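Long-range contacts in conserved hypothetical secreted protein (Helicobacter pylori, PDB 4RNZ), which probably acts as a zinc-dependent M23B endopeptidase on peptidoglycan and is a determinant of the bacterium's cell shape: residues Y224-G229 against G287-T292; L231-S236 against G283-R288; I82-T87 against D144-Q149. All blocks are in the same frame, centred on the assembly; numbering follows the deposited sequence.

Following the chain from its N terminus, interaction 3 comes first: 82-87, leaving the five-stranded N-terminal sheet, meets 144-149 at the end of strand 136-146, closing a loop that includes helices 101-109, 112-121 and 126-129 and tying the first two domains together. After it, farther along the chain, come interactions 1 and 2, both inside the M23 peptidase domain. Interaction 2 is nested in interaction 1: the loop from 231-236 to 283-288 lies within that from 224-229 to 287-292, the two sharing Gly287 and Arg288. They touch where Ile232 CD1 packs on Val289 N. Interaction 3 lies apart, its centre about 37 Å from either of theirs.

Interaction 1: residues Y224-G229 against G287-T292; sequences YAAKHG and GRVGST
Gly229 and Val289 join the two segments through their backbones: Gly229 N donates to Val289 O at 2.9 Å, almost straight at 169°. Segments 226-229 and 288-291 run 115° apart, so the chains cross and part again instead of pairing as strands. Positive phi at Gly229 turns the chain here, and its carbonyl is gripped in turn by Arg288, whose NH1 reaches Gly229 O at 2.8 Å. That bond lies in the carbonyl plane on a lone pair, but is bent at the hydrogen (133°). The Arg288 chain, extended from CG to NE, carries the guanidinium out along Gly229, its CG passing 3.6 Å from Gly229 O. Val289 fills the inner side of the crossing. Its CG2 meets Ala226 CB at 4.1 Å, while CB lies 3.6 Å from Lys227 O. His228 closes the outer side: with CG anti to the backbone N, the ring swings back over the opposite chain, one face centred on Val289 O and CD2 3.7 Å from Gly290 CA. Val289 O, also bonded to Ser268 OG, thus takes two donors and lies against the His228 ring face as well. The crossing belongs to the M23 metallopeptidase domain and joins the loop after strand 222-225 to the end of strand 285-289; the Val289 side chain lies about 9 Å from that of the zinc ligand His301.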
loop_
_atom_site.group_PDB
_atom_site.type_symbol
_atom_site.label_atom_id
_atom_site.label_comp_id
_atom_site.label_asym_id
_atom_site.label_seq_id
_atom_site.Cartn_x
_atom_site.Cartn_y
_atom_site.Cartn_z
ATOM N N TYR A 224 -13.681 10.015 -11.502
ATOM C CA TYR A 224 -13.667 10.645 -12.818
ATOM C C TYR A 224 -15.099 10.680 -13.280
ATOM O O TYR A 224 -15.689 9.622 -13.495
ATOM C CB TYR A 224 -12.887 9.812 -13.820
ATOM C CG TYR A 224 -11.374 9.779 -13.682
ATOM C CD1 TYR A 224 -10.582 10.881 -14.009
ATOM C CD2 TYR A 224 -10.724 8.603 -13.286
ATOM C CE1 TYR A 224 -9.203 10.823 -13.913
ATOM C CE2 TYR A 224 -9.357 8.538 -13.198
ATOM C CZ TYR A 224 -8.596 9.645 -13.518
ATOM O OH TYR A 224 -7.227 9.552 -13.418
ATOM N N ALA A 225 -15.675 11.870 -13.383
ATOM C CA ALA A 225 -17.027 11.997 -13.942
ATOM C C ALA A 225 -16.951 11.675 -15.432
ATOM O O ALA A 225 -16.116 12.209 -16.147
ATOM C CB ALA A 225 -17.586 13.397 -13.713
ATOM N N ALA A 226 -17.777 10.746 -15.875
ATOM C CA ALA A 226 -17.826 10.375 -17.270
ATOM C C ALA A 226 -19.210 9.913 -17.636
ATOM O O ALA A 226 -19.988 9.532 -16.783
ATOM C CB ALA A 226 -16.848 9.266 -17.548
ATOM N N LYS A 227 -19.477 9.893 -18.927
ATOM C CA LYS A 227 -20.739 9.398 -19.454
ATOM C C LYS A 227 -20.911 7.926 -19.224
ATOM O O LYS A 227 -19.969 7.129 -19.367
ATOM C CB LYS A 227 -20.827 9.678 -20.956
ATOM C CG LYS A 227 -22.074 9.100 -21.607
ATOM C CD LYS A 227 -22.399 9.787 -22.917
ATOM C CE LYS A 227 -23.777 9.383 -23.408
ATOM N NZ LYS A 227 -24.289 10.414 -24.349
ATOM N N HIS A 228 -22.140 7.549 -18.891
ATOM C CA HIS A 228 -22.472 6.143 -18.740
ATOM C C HIS A 228 -22.099 5.420 -20.026
ATOM O O HIS A 228 -22.385 5.914 -21.125
ATOM C CB HIS A 228 -23.962 5.981 -18.411
ATOM C CG HIS A 228 -24.335 4.583 -18.051
ATOM N ND1 HIS A 228 -24.606 3.624 -18.999
ATOM C CD2 HIS A 228 -24.432 3.965 -16.851
ATOM C CE1 HIS A 228 -24.866 2.474 -18.403
ATOM N NE2 HIS A 228 -24.762 2.654 -17.099
ATOM N N GLY A 229 -21.419 4.280 -19.914
ATOM C CA GLY A 229 -20.972 3.541 -21.101
ATOM C C GLY A 229 -19.587 3.894 -21.622
ATOM O O GLY A 229 -19.058 3.197 -22.491
ATOM N N GLY A 287 -13.711 -2.518 -19.612
ATOM C CA GLY A 287 -15.114 -2.348 -19.306
ATOM C C GLY A 287 -15.658 -0.978 -19.675
ATOM O O GLY A 287 -15.095 -0.270 -20.514
ATOM N N ARG A 288 -16.737 -0.601 -19.010
ATOM C CA ARG A 288 -17.460 0.594 -19.315
ATOM C C ARG A 288 -17.933 1.217 -18.038
ATOM O O ARG A 288 -18.313 0.502 -17.092
ATOM C CB ARG A 288 -18.687 0.262 -20.173
ATOM C CG ARG A 288 -18.403 -0.178 -21.596
ATOM C CD ARG A 288 -19.739 -0.496 -22.284
ATOM N NE ARG A 288 -19.586 -0.823 -23.695
ATOM C CZ ARG A 288 -19.593 0.070 -24.687
ATOM N NH1 ARG A 288 -19.739 1.366 -24.449
ATOM N NH2 ARG A 288 -19.458 -0.337 -25.926
ATOM N N VAL A 289 -17.976 2.542 -18.026
ATOM C CA VAL A 289 -18.430 3.301 -16.871
ATOM C C VAL A 289 -19.898 3.018 -16.551
ATOM O O VAL A 289 -20.744 2.914 -17.453
ATOM C CB VAL A 289 -18.286 4.818 -17.123
ATOM C CG1 VAL A 289 -18.968 5.645 -16.049
ATOM C CG2 VAL A 289 -16.823 5.208 -17.223
ATOM N N GLY A 290 -20.211 2.916 -15.265
ATOM C CA GLY A 290 -21.605 2.845 -14.813
ATOM C C GLY A 290 -21.827 3.783 -13.657
ATOM O O GLY A 290 -21.043 4.716 -13.434
ATOM N N SER A 291 -22.911 3.553 -12.924
ATOM C CA SER A 291 -23.033 4.080 -11.560
ATOM C C SER A 291 -23.392 2.976 -10.540
ATOM O O SER A 291 -24.019 3.267 -9.518
ATOM C CB SER A 291 -24.065 5.195 -11.518
ATOM O OG SER A 291 -25.349 4.640 -11.624
ATOM N N THR A 292 -22.965 1.728 -10.797
ATOM C CA THR A 292 -23.244 0.593 -9.885
ATOM C C THR A 292 -22.626 0.859 -8.516
ATOM O O THR A 292 -21.608 1.541 -8.421
ATOM C CB THR A 292 -22.749 -0.805 -10.414
ATOM O OG1 THR A 292 -21.377 -0.745 -10.849
ATOM C CG2 THR A 292 -23.641 -1.337 -11.559
#

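Interaction 2: residues L231-S236 against G283-R288; sequences LIHSAS and GQIIGR
His233 and Ile285 run alongside each other in the same direction, on one face of an antiparallel strand pair interrupted by a classic beta bulge in the M23 domain. Ile286 and Gly287 both face Ile232, whose carbonyl O accepts a bond from Ile286 N at 2.8 Å and a weak, longer one from Gly287 N. Placed beside its own backbone N (chi1 -64°), the imidazole of His233 sets CE1 against Ile285 CG1, a tight 3.3 Å. Leu231 continues this row: the Leu231 and Ile285 side chains cross obliquely, CD1 to CD1 at 3.9 Å, and Leu231 CD2 sits centrally over one face of the Arg288 guanidinium, whose NH1 is bonded to Gly229 O. Ile232 points to the other face, and Ile286, displaced by the bulge, meets it at about a right angle, Ile232 CG2 lying 3.9 Å from Ile286 CG1. Ile286 holds CG1 between its backbone N and carbonyl carbon (chi1 56°), which brings that branch against Ile232 O, and both isoleucines pack on Tyr264 of strand 260-267. Ile232 CD1 reaches on to Arg288 C at 3.4 Å, where Gly287 puts no side chain in the way. The far end is fastened by the backbones, Ser234 with Gln284 and Gly283. There His233 ND1 donates to Gly283 O at 2.8 Å, nearly straight at 174°; the acceptor lies in the ring plane, but the nitrogen stands above the carbonyl plane.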
loop_
_atom_site.group_PDB
_atom_site.type_symbol
_atom_site.label_atom_id
_atom_site.label_comp_id
_atom_site.label_asym_id
_atom_site.label_seq_id
_atom_site.Cartn_x
_atom_site.Cartn_y
_atom_site.Cartn_z
ATOM N N LEU A 231 -15.772 3.995 -22.365
ATOM C CA LEU A 231 -14.775 2.957 -22.307
ATOM C C LEU A 231 -13.749 3.194 -21.193
ATOM O O LEU A 231 -13.262 4.304 -21.011
ATOM C CB LEU A 231 -14.056 2.823 -23.633
ATOM C CG LEU A 231 -14.951 2.461 -24.821
ATOM C CD1 LEU A 231 -14.082 2.137 -26.020
ATOM C CD2 LEU A 231 -15.871 1.302 -24.493
ATOM N N ILE A 232 -13.427 2.116 -20.473
ATOM C CA ILE A 232 -12.409 2.126 -19.430
ATOM C C ILE A 232 -11.276 1.243 -19.910
ATOM O O ILE A 232 -11.491 0.091 -20.327
ATOM C CB ILE A 232 -12.950 1.587 -18.087
ATOM C CG1 ILE A 232 -14.153 2.437 -17.628
ATOM C CG2 ILE A 232 -11.852 1.606 -17.018
ATOM C CD1 ILE A 232 -14.966 1.802 -16.519
ATOM N N HIS A 233 -10.078 1.816 -19.888
ATOM C CA HIS A 233 -8.872 1.181 -20.346
ATOM C C HIS A 233 -7.920 1.010 -19.174
ATOM O O HIS A 233 -7.793 1.908 -18.335
ATOM C CB HIS A 233 -8.184 2.050 -21.395
ATOM C CG HIS A 233 -8.983 2.249 -22.644
ATOM N ND1 HIS A 233 -8.627 1.683 -23.847
ATOM C CD2 HIS A 233 -10.112 2.959 -22.880
ATOM C CE1 HIS A 233 -9.519 2.015 -24.768
ATOM N NE2 HIS A 233 -10.421 2.801 -24.210
ATOM N N SER A 234 -7.219 -0.110 -19.128
ATOM C CA SER A 234 -6.240 -0.356 -18.058
ATOM C C SER A 234 -5.132 0.686 -18.072
ATOM O O SER A 234 -4.514 0.934 -19.102
ATOM C CB SER A 234 -5.597 -1.745 -18.206
ATOM O OG SER A 234 -4.660 -1.973 -17.163
ATOM N N ALA A 235 -4.850 1.266 -16.913
ATOM C CA ALA A 235 -3.802 2.271 -16.802
ATOM C C ALA A 235 -2.419 1.668 -16.886
ATOM O O ALA A 235 -1.438 2.418 -16.982
ATOM C CB ALA A 235 -3.932 3.013 -15.497
ATOM N N SER A 236 -2.340 0.328 -16.811
ATOM C CA SER A 236 -1.073 -0.381 -16.796
ATOM C C SER A 236 -1.213 -1.812 -17.317
ATOM O O SER A 236 -2.318 -2.328 -17.504
ATOM C CB SER A 236 -0.537 -0.481 -15.366
ATOM O OG SER A 236 -1.346 -1.371 -14.601
ATOM N N GLY A 283 -3.663 0.145 -21.727
ATOM C CA GLY A 283 -4.475 0.632 -22.842
ATOM C C GLY A 283 -5.573 -0.305 -23.273
ATOM O O GLY A 283 -6.408 0.040 -24.101
ATOM N N GLN A 284 -5.580 -1.510 -22.728
ATOM C CA GLN A 284 -6.588 -2.489 -23.102
ATOM C C GLN A 284 -7.917 -2.125 -22.475
ATOM O O GLN A 284 -7.956 -1.744 -21.308
ATOM C CB GLN A 284 -6.137 -3.841 -22.591
ATOM C CG GLN A 284 -7.055 -5.014 -22.892
ATOM C CD GLN A 284 -6.407 -6.302 -22.460
ATOM O OE1 GLN A 284 -5.196 -6.409 -22.415
ATOM N NE2 GLN A 284 -7.201 -7.282 -22.170
ATOM N N ILE A 285 -9.009 -2.273 -23.225
ATOM C CA ILE A 285 -10.360 -1.995 -22.707
ATOM C C ILE A 285 -10.707 -3.062 -21.659
ATOM O O ILE A 285 -10.583 -4.232 -21.933
ATOM C CB ILE A 285 -11.431 -2.019 -23.835
ATOM C CG1 ILE A 285 -11.189 -0.876 -24.839
ATOM C CG2 ILE A 285 -12.834 -1.840 -23.260
ATOM C CD1 ILE A 285 -11.860 -1.044 -26.184
ATOM N N ILE A 286 -11.126 -2.646 -20.469
ATOM C CA ILE A 286 -11.518 -3.585 -19.423
ATOM C C ILE A 286 -12.990 -3.472 -19.028
ATOM O O ILE A 286 -13.483 -4.291 -18.249
ATOM C CB ILE A 286 -10.599 -3.459 -18.181
ATOM C CG1 ILE A 286 -10.580 -2.030 -17.625
ATOM C CG2 ILE A 286 -9.185 -3.854 -18.548
ATOM C CD1 ILE A 286 -9.805 -1.929 -16.315
ATOM N N GLY A 287 -13.711 -2.518 -19.612
ATOM C CA GLY A 287 -15.114 -2.348 -19.306
ATOM C C GLY A 287 -15.658 -0.978 -19.675
ATOM O O GLY A 287 -15.095 -0.270 -20.514
ATOM N N ARG A 288 -16.737 -0.601 -19.010
ATOM C CA ARG A 288 -17.460 0.594 -19.315
ATOM C C ARG A 288 -17.933 1.217 -18.038
ATOM O O ARG A 288 -18.313 0.502 -17.092
ATOM C CB ARG A 288 -18.687 0.262 -20.173
ATOM C CG ARG A 288 -18.403 -0.178 -21.596
ATOM C CD ARG A 288 -19.739 -0.496 -22.284
ATOM N NE ARG A 288 -19.586 -0.823 -23.695
ATOM C CZ ARG A 288 -19.593 0.070 -24.687
ATOM N NH1 ARG A 288 -19.739 1.366 -24.449
ATOM N NH2 ARG A 288 -19.458 -0.337 -25.926
#

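Interaction 3: residues I82-T87 against D144-Q149; sequences IPIIFT and DYRVGQ. With GOL (glycerol), chain H; PO4 (phosphate ion), chain G.
Thr87 and Tyr145 form an antiparallel hydrogen-bonded pair where the linker leaving the N-terminal domain joins the sheet of the second domain, beside the beta hairpin that turns back through a type I' turn from Arg146 to Gln149. This is the firm part of the contact: Thr87 N donates to Tyr145 O at 2.8 Å and Tyr145 N returns to Thr87 O, with Asp144 CA adding a CA-H...O contact to the same oxygen. Next to it Phe86 stacks on the Asp144 carboxylate, the two planes 27° apart. A chi1 of 62° folds the ring back over its own backbone and so over the acid, with Phe86 CD1 3.6 Å from Asp144 CG and Asp144 OD2 over one ring face, toward the rim. Asp144 OD1 is also salt-bridged to Arg88, which probably favours the charged form. Arg146 bends at chi3 (82°) and lays one guanidinium face on Ile84, whose CG2 is 3.7 Å from Arg146 NH1; Gln67 bonds its NH2, linking the group to the N-terminal sheet.

The looser side is filled by solutes, probably from the crystallisation liquor. A glycerol bridges the segments, its O2 giving a 2.6 Å bond to Ile85 O and its O3 taking one from Arg146 NH2, while its bonds from Arg146 NE are weak. Tyr145 swings its ring end away from the linker toward a phosphate held by Lys89 and Lys91, whose approach to Tyr145 OH is too short to rely on. Nearer its base, the tyrosine ring turns an edge to the linker, with Tyr145 CD1 3.7 Å from Thr87 O.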
loop_
_atom_site.group_PDB
_atom_site.type_symbol
_atom_site.label_atom_id
_atom_site.label_comp_id
_atom_site.label_asym_id
_atom_site.label_seq_id
_atom_site.Cartn_x
_atom_site.Cartn_y
_atom_site.Cartn_z
ATOM N N ILE A 82 -12.652 6.300 11.845
ATOM C CA ILE A 82 -11.765 6.964 12.793
ATOM C C ILE A 82 -10.299 6.646 12.542
ATOM O O ILE A 82 -9.999 5.639 11.904
ATOM C CB ILE A 82 -12.136 6.581 14.245
ATOM C CG1 ILE A 82 -11.905 5.103 14.495
ATOM C CG2 ILE A 82 -13.585 6.947 14.534
ATOM C CD1 ILE A 82 -12.009 4.713 15.962
ATOM N N PRO A 83 -9.378 7.475 13.077
ATOM C CA PRO A 83 -7.941 7.166 12.981
ATOM C C PRO A 83 -7.552 5.877 13.702
ATOM O O PRO A 83 -8.228 5.468 14.654
ATOM C CB PRO A 83 -7.271 8.357 13.675
ATOM C CG PRO A 83 -8.271 9.450 13.634
ATOM C CD PRO A 83 -9.614 8.794 13.690
ATOM N N ILE A 84 -6.498 5.236 13.209
ATOM C CA ILE A 84 -5.840 4.114 13.849
ATOM C C ILE A 84 -4.659 4.663 14.627
ATOM O O ILE A 84 -3.810 5.384 14.076
ATOM C CB ILE A 84 -5.310 3.076 12.845
ATOM C CG1 ILE A 84 -6.449 2.465 12.012
ATOM C CG2 ILE A 84 -4.608 1.948 13.570
ATOM C CD1 ILE A 84 -5.958 1.554 10.890
ATOM N N ILE A 85 -4.608 4.321 15.909
ATOM C CA ILE A 85 -3.490 4.701 16.756
ATOM C C ILE A 85 -2.454 3.589 16.675
ATOM O O ILE A 85 -2.751 2.413 16.877
ATOM C CB ILE A 85 -3.899 4.947 18.233
ATOM C CG1 ILE A 85 -4.945 6.056 18.333
ATOM C CG2 ILE A 85 -2.685 5.374 19.055
ATOM C CD1 ILE A 85 -5.639 6.116 19.687
ATOM N N PHE A 86 -1.221 3.965 16.358
ATOM C CA PHE A 86 -0.177 2.971 16.197
ATOM C C PHE A 86 1.185 3.480 16.608
ATOM O O PHE A 86 1.421 4.693 16.659
ATOM C CB PHE A 86 -0.127 2.478 14.737
ATOM C CG PHE A 86 0.195 3.559 13.742
ATOM C CD1 PHE A 86 1.518 3.909 13.477
ATOM C CD2 PHE A 86 -0.817 4.224 13.060
ATOM C CE1 PHE A 86 1.813 4.907 12.573
ATOM C CE2 PHE A 86 -0.526 5.227 12.145
ATOM C CZ PHE A 86 0.789 5.567 11.897
ATOM N N THR A 87 2.067 2.523 16.883
ATOM C CA THR A 87 3.465 2.797 17.186
ATOM C C THR A 87 4.326 2.344 15.997
ATOM O O THR A 87 4.025 1.340 15.344
ATOM C CB THR A 87 3.883 2.084 18.494
ATOM O OG1 THR A 87 3.113 2.633 19.569
ATOM C CG2 THR A 87 5.333 2.329 18.806
ATOM N N ASP A 144 4.570 -0.712 11.467
ATOM C CA ASP A 144 3.599 -0.084 12.371
ATOM C C ASP A 144 2.974 -1.157 13.268
ATOM O O ASP A 144 2.731 -2.273 12.816
ATOM C CB ASP A 144 2.526 0.682 11.609
ATOM C CG ASP A 144 3.048 1.913 10.909
ATOM O OD1 ASP A 144 4.112 2.443 11.247
ATOM O OD2 ASP A 144 2.344 2.389 10.015
ATOM N N TYR A 145 2.739 -0.809 14.530
ATOM C CA TYR A 145 2.288 -1.770 15.542
ATOM C C TYR A 145 1.064 -1.254 16.291
ATOM O O TYR A 145 0.984 -0.070 16.610
ATOM C CB TYR A 145 3.389 -1.990 16.581
ATOM C CG TYR A 145 4.597 -2.689 16.034
ATOM C CD1 TYR A 145 5.569 -1.990 15.312
ATOM C CD2 TYR A 145 4.785 -4.036 16.234
ATOM C CE1 TYR A 145 6.691 -2.641 14.801
ATOM C CE2 TYR A 145 5.909 -4.696 15.732
ATOM C CZ TYR A 145 6.849 -3.996 15.012
ATOM O OH TYR A 145 7.969 -4.662 14.514
ATOM N N ARG A 146 0.146 -2.169 16.583
ATOM C CA ARG A 146 -1.025 -1.898 17.423
ATOM C C ARG A 146 -1.009 -2.885 18.552
ATOM O O ARG A 146 -0.989 -4.098 18.316
ATOM C CB ARG A 146 -2.320 -2.118 16.655
ATOM C CG ARG A 146 -2.626 -1.019 15.712
ATOM C CD ARG A 146 -3.890 -1.376 14.973
ATOM N NE ARG A 146 -5.075 -1.056 15.765
ATOM C CZ ARG A 146 -6.289 -0.979 15.250
ATOM N NH1 ARG A 146 -6.447 -1.183 13.946
ATOM N NH2 ARG A 146 -7.332 -0.655 16.020
ATOM N N VAL A 147 -1.050 -2.348 19.755
ATOM C CA VAL A 147 -0.788 -3.079 21.003
ATOM C C VAL A 147 0.226 -4.203 20.823
ATOM O O VAL A 147 -0.053 -5.377 21.024
ATOM C CB VAL A 147 -2.088 -3.524 21.705
ATOM C CG1 VAL A 147 -2.862 -4.546 20.875
ATOM C CG2 VAL A 147 -1.787 -4.036 23.120
ATOM N N GLY A 148 1.404 -3.795 20.374
ATOM C CA GLY A 148 2.554 -4.669 20.289
ATOM C C GLY A 148 2.628 -5.482 19.022
ATOM O O GLY A 148 3.629 -6.139 18.799
ATOM N N GLN A 149 1.599 -5.409 18.177
ATOM C CA GLN A 149 1.436 -6.336 17.086
ATOM C C GLN A 149 1.578 -5.626 15.743
ATOM O O GLN A 149 0.828 -4.700 15.451
ATOM C CB GLN A 149 0.043 -6.913 17.174
ATOM C CG GLN A 149 -0.176 -8.123 16.311
ATOM C CD GLN A 149 -0.128 -9.404 17.108
ATOM O OE1 GLN A 149 0.217 -9.403 18.300
ATOM N NE2 GLN A 149 -0.488 -10.509 16.462
HETATM C C1 GOL H . -4.355 1.244 20.461
HETATM O O1 GOL H . -3.400 2.274 20.162
HETATM C C2 GOL H . -5.239 0.801 19.292
HETATM O O2 GOL H . -4.619 0.945 18.002
HETATM C C3 GOL H . -5.792 -0.577 19.620
HETATM O O3 GOL H . -6.402 -1.230 18.503
HETATM P P PO4 G . 9.217 -6.931 16.696
HETATM O O1 PO4 G . 8.610 -6.775 15.308
HETATM O O2 PO4 G . 9.569 -8.389 16.877
HETATM O O3 PO4 G . 8.252 -6.506 17.782
HETATM O O4 PO4 G . 10.458 -6.096 16.904
#